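Local atomic coordinates of uncharacterized protein (Bacteroides eggerthii, PDB entry 4FTD), a protein that is of unknown function but combines a six-bladed beta-propeller with an immunoglobulin-like domain and may act in carbohydrate metabolism. Residues F347-A358 with K425-R435. Residues are numbered along the deposited sequence; the frame is centred on the assembly and turned at random. Where two conformers were deposited one is given.
Sequences FNEERYLLVCTA and KDAKLCLFASR
Face-to-face packing of two neighbouring blades of the beta-propeller brings Phe347 against Leu429 and Asp426, strands 350-357 and 426-435 running in nearly the same direction (21°), their axes approaching to 7.6 Å. Leu429 CB stands over the centre of the Phe347 ring, 3.6 Å from the centroid and 6° off its normal, which identifies a CH-pi contact. Asn348 CB lies toward the rim of the opposite face, and the backbone N of Lys428 lies at the ring edge, near its plane. With CG anti to the backbone N (chi1 -180°), Phe347 reaches across the interface from the type I' turn. That turn is tied down by Asp426, whose OD2 accepts the Asn348 N-H through its anti lone pair, 3.0 Å from N and almost straight; its other oxygen forms a salt bridge with Lys420. Further along, Leu429 CD2 touches Tyr352 CE2, Leu354 CD2 faces Leu431 CD2, and Cys356 SG rests 4.0 Å from Ala433 CB. At the far end Arg435 NE donates to Ala358 O at 2.7 Å, with a weak second bond from NH2, which also binds Ser405 O and Gly359 O. Val372 of strand 369-374 touches Tyr352 and Leu431, while Thr414 of strand 412-420 touches Leu354 and Cys356.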
loop_
_atom_site.group_PDB
_atom_site.type_symbol
_atom_site.label_atom_id
_atom_site.label_comp_id
_atom_site.label_asym_id
_atom_site.label_seq_id
_atom_site.Cartn_x
_atom_site.Cartn_y
_atom_site.Cartn_z
ATOM N N PHE A 347 2.612 0.580 7.959
ATOM C CA PHE A 347 3.825 1.298 7.604
ATOM C C PHE A 347 3.988 2.571 8.422
ATOM O O PHE A 347 3.114 3.450 8.374
ATOM C CB PHE A 347 3.804 1.652 6.117
ATOM C CG PHE A 347 5.021 2.392 5.650
ATOM C CD1 PHE A 347 6.206 1.711 5.402
ATOM C CD2 PHE A 347 4.984 3.777 5.439
ATOM C CE1 PHE A 347 7.346 2.394 4.968
ATOM C CE2 PHE A 347 6.126 4.467 5.025
ATOM C CZ PHE A 347 7.306 3.774 4.780
ATOM N N ASN A 348 5.110 2.661 9.150
ATOM C CA ASN A 348 5.472 3.840 9.947
ATOM C C ASN A 348 4.284 4.342 10.781
ATOM O O ASN A 348 3.905 5.538 10.749
ATOM C CB ASN A 348 6.044 4.934 9.010
ATOM C CG ASN A 348 6.735 6.073 9.756
ATOM O OD1 ASN A 348 7.342 5.869 10.802
ATOM N ND2 ASN A 348 6.652 7.290 9.196
ATOM N N GLU A 349 3.680 3.389 11.491
ATOM C CA GLU A 349 2.568 3.632 12.418
ATOM C C GLU A 349 1.232 4.028 11.782
ATOM O O GLU A 349 0.312 4.425 12.482
ATOM C CB GLU A 349 2.979 4.593 13.518
ATOM C CG GLU A 349 4.237 4.105 14.235
ATOM C CD GLU A 349 4.711 5.057 15.294
ATOM O OE1 GLU A 349 3.884 5.440 16.150
ATOM O OE2 GLU A 349 5.906 5.422 15.266
ATOM N N GLU A 350 1.104 3.853 10.478
ATOM C CA GLU A 350 -0.189 3.997 9.802
ATOM C C GLU A 350 -0.583 2.679 9.175
ATOM O O GLU A 350 0.238 1.794 9.066
ATOM C CB GLU A 350 -0.154 5.135 8.790
ATOM C CG GLU A 350 -0.158 6.500 9.485
ATOM C CD GLU A 350 -0.594 7.638 8.577
ATOM O OE1 GLU A 350 -0.506 7.562 7.326
ATOM O OE2 GLU A 350 -1.042 8.631 9.146
ATOM N N ARG A 351 -1.849 2.566 8.782
ATOM C CA ARG A 351 -2.413 1.337 8.223
ATOM C C ARG A 351 -3.207 1.723 6.976
ATOM O O ARG A 351 -4.077 2.576 7.036
ATOM C CB ARG A 351 -3.294 0.600 9.256
ATOM C CG ARG A 351 -3.992 -0.665 8.727
ATOM C CD ARG A 351 -4.717 -1.443 9.819
ATOM N NE ARG A 351 -5.558 -0.516 10.512
ATOM C CZ ARG A 351 -5.836 -0.509 11.811
ATOM N NH1 ARG A 351 -5.426 -1.477 12.609
ATOM N NH2 ARG A 351 -6.568 0.496 12.303
ATOM N N TYR A 352 -2.869 1.086 5.857
ATOM C CA TYR A 352 -3.472 1.335 4.566
ATOM C C TYR A 352 -4.115 0.083 3.974
ATOM O O TYR A 352 -3.735 -1.038 4.316
ATOM C CB TYR A 352 -2.404 1.833 3.578
ATOM C CG TYR A 352 -1.575 2.969 4.096
ATOM C CD1 TYR A 352 -2.171 4.159 4.479
ATOM C CD2 TYR A 352 -0.183 2.864 4.218
ATOM C CE1 TYR A 352 -1.427 5.213 5.000
ATOM C CE2 TYR A 352 0.572 3.928 4.726
ATOM C CZ TYR A 352 -0.058 5.099 5.115
ATOM O OH TYR A 352 0.663 6.167 5.626
ATOM N N LEU A 353 -5.105 0.300 3.104
ATOM C CA LEU A 353 -5.678 -0.746 2.263
ATOM C C LEU A 353 -5.197 -0.464 0.840
ATOM O O LEU A 353 -5.416 0.625 0.311
ATOM C CB LEU A 353 -7.209 -0.742 2.294
ATOM C CG LEU A 353 -7.888 -1.858 1.473
ATOM C CD1 LEU A 353 -7.501 -3.220 2.031
ATOM C CD2 LEU A 353 -9.404 -1.690 1.411
ATOM N N LEU A 354 -4.498 -1.446 0.270
ATOM C CA LEU A 354 -3.997 -1.441 -1.105
ATOM C C LEU A 354 -4.978 -2.304 -1.909
ATOM O O LEU A 354 -5.281 -3.447 -1.506
ATOM C CB LEU A 354 -2.585 -2.019 -1.165
ATOM C CG LEU A 354 -1.973 -2.270 -2.550
ATOM C CD1 LEU A 354 -1.873 -0.999 -3.381
ATOM C CD2 LEU A 354 -0.608 -2.960 -2.368
ATOM N N VAL A 355 -5.524 -1.743 -2.980
ATOM C CA VAL A 355 -6.415 -2.497 -3.868
ATOM C C VAL A 355 -6.070 -2.170 -5.293
ATOM O O VAL A 355 -5.334 -1.199 -5.552
ATOM C CB VAL A 355 -7.910 -2.200 -3.623
ATOM C CG1 VAL A 355 -8.329 -2.569 -2.213
ATOM C CG2 VAL A 355 -8.256 -0.751 -3.954
ATOM N N CYS A 356 -6.526 -3.016 -6.229
ATOM C CA CYS A 356 -6.510 -2.626 -7.644
ATOM C C CYS A 356 -7.913 -2.716 -8.166
ATOM O O CYS A 356 -8.580 -3.752 -7.973
ATOM C CB CYS A 356 -5.565 -3.503 -8.486
ATOM S SG CYS A 356 -5.335 -2.910 -10.174
ATOM N N THR A 357 -8.402 -1.668 -8.831
ATOM C CA THR A 357 -9.769 -1.760 -9.370
ATOM C C THR A 357 -9.668 -2.519 -10.724
ATOM O O THR A 357 -8.770 -2.253 -11.503
ATOM C CB THR A 357 -10.462 -0.393 -9.472
ATOM O OG1 THR A 357 -9.649 0.394 -10.319
ATOM C CG2 THR A 357 -10.653 0.295 -8.036
ATOM N N ALA A 358 -10.584 -3.457 -10.976
ATOM C CA ALA A 358 -10.451 -4.438 -12.078
ATOM C C ALA A 358 -10.929 -3.973 -13.447
ATOM O O ALA A 358 -10.197 -4.058 -14.458
ATOM C CB ALA A 358 -11.153 -5.738 -11.688
ATOM N N LYS A 425 14.057 0.602 11.257
ATOM C CA LYS A 425 12.869 1.444 11.167
ATOM C C LYS A 425 12.383 1.518 9.706
ATOM O O LYS A 425 13.196 1.562 8.764
ATOM C CB LYS A 425 13.182 2.848 11.684
ATOM C CG LYS A 425 11.966 3.758 11.780
ATOM C CD LYS A 425 12.365 5.185 12.125
ATOM C CE LYS A 425 11.188 6.144 12.002
ATOM N NZ LYS A 425 11.684 7.511 11.728
ATOM N N ASP A 426 11.066 1.574 9.520
ATOM C CA ASP A 426 10.501 1.677 8.171
ATOM C C ASP A 426 11.012 2.959 7.512
ATOM O O ASP A 426 11.076 4.002 8.173
ATOM C CB ASP A 426 8.984 1.723 8.214
ATOM C CG ASP A 426 8.360 0.436 8.697
ATOM O OD1 ASP A 426 9.036 -0.614 8.733
ATOM O OD2 ASP A 426 7.157 0.486 9.000
ATOM N N ALA A 427 11.388 2.856 6.231
ATOM C CA ALA A 427 11.959 3.980 5.466
ATOM C C ALA A 427 11.245 4.236 4.137
ATOM O O ALA A 427 10.999 5.385 3.794
ATOM C CB ALA A 427 13.437 3.748 5.215
ATOM N N LYS A 428 10.905 3.176 3.400
ATOM C CA LYS A 428 10.302 3.313 2.077
ATOM C C LYS A 428 9.166 2.299 1.905
ATOM O O LYS A 428 9.350 1.123 2.186
ATOM C CB LYS A 428 11.399 3.115 1.016
ATOM C CG LYS A 428 11.134 3.743 -0.341
ATOM C CD LYS A 428 12.392 3.746 -1.218
ATOM C CE LYS A 428 12.674 2.398 -1.869
ATOM N NZ LYS A 428 13.832 2.474 -2.809
ATOM N N LEU A 429 8.003 2.762 1.433
ATOM C CA LEU A 429 6.844 1.927 1.146
ATOM C C LEU A 429 6.731 1.799 -0.371
ATOM O O LEU A 429 6.533 2.806 -1.070
ATOM C CB LEU A 429 5.546 2.551 1.689
ATOM C CG LEU A 429 4.219 1.852 1.345
ATOM C CD1 LEU A 429 4.243 0.444 1.904
ATOM C CD2 LEU A 429 3.015 2.644 1.853
ATOM N N CYS A 430 6.794 0.569 -0.858
ATOM C CA CYS A 430 6.772 0.266 -2.293
ATOM C C CYS A 430 5.519 -0.533 -2.602
ATOM O O CYS A 430 5.304 -1.570 -2.001
ATOM C CB CYS A 430 8.021 -0.494 -2.673
ATOM S SG CYS A 430 9.558 0.222 -2.060
ATOM N N LEU A 431 4.663 0.007 -3.471
ATOM C CA LEU A 431 3.371 -0.568 -3.810
ATOM C C LEU A 431 3.391 -0.987 -5.276
ATOM O O LEU A 431 3.986 -0.318 -6.113
ATOM C CB LEU A 431 2.239 0.443 -3.548
ATOM C CG LEU A 431 2.205 1.056 -2.138
ATOM C CD1 LEU A 431 1.024 2.017 -2.077
ATOM C CD2 LEU A 431 2.090 0.006 -1.018
ATOM N N PHE A 432 2.738 -2.102 -5.555
ATOM C CA PHE A 432 2.637 -2.681 -6.890
ATOM C C PHE A 432 1.204 -3.044 -7.159
ATOM O O PHE A 432 0.512 -3.571 -6.268
ATOM C CB PHE A 432 3.485 -3.925 -6.937
ATOM C CG PHE A 432 3.303 -4.808 -8.170
ATOM C CD1 PHE A 432 2.381 -5.859 -8.166
ATOM C CD2 PHE A 432 4.188 -4.676 -9.277
ATOM C CE1 PHE A 432 2.264 -6.712 -9.262
ATOM C CE2 PHE A 432 4.100 -5.542 -10.351
ATOM C CZ PHE A 432 3.123 -6.554 -10.344
ATOM N N ALA A 433 0.787 -2.809 -8.386
ATOM C CA ALA A 433 -0.479 -3.300 -8.945
ATOM C C ALA A 433 -0.228 -3.724 -10.400
ATOM O O ALA A 433 0.621 -3.145 -11.114
ATOM C CB ALA A 433 -1.587 -2.250 -8.893
ATOM N N SER A 434 -0.952 -4.750 -10.819
ATOM C CA SER A 434 -0.953 -5.248 -12.187
ATOM C C SER A 434 -2.380 -5.555 -12.573
ATOM O O SER A 434 -3.109 -6.131 -11.783
ATOM C CB SER A 434 -0.179 -6.568 -12.291
ATOM O OG SER A 434 -0.054 -6.934 -13.680
ATOM N N ARG A 435 -2.736 -5.277 -13.813
ATOM C CA ARG A 435 -4.056 -5.541 -14.312
ATOM C C ARG A 435 -4.002 -6.011 -15.754
ATOM O O ARG A 435 -3.312 -5.416 -16.614
ATOM C CB ARG A 435 -4.922 -4.327 -14.116
ATOM C CG ARG A 435 -6.380 -4.552 -14.467
ATOM C CD ARG A 435 -6.701 -4.060 -15.862
ATOM N NE ARG A 435 -8.105 -4.175 -16.189
ATOM C CZ ARG A 435 -8.632 -3.849 -17.363
ATOM N NH1 ARG A 435 -7.860 -3.411 -18.345
ATOM N NH2 ARG A 435 -9.947 -3.958 -17.555
#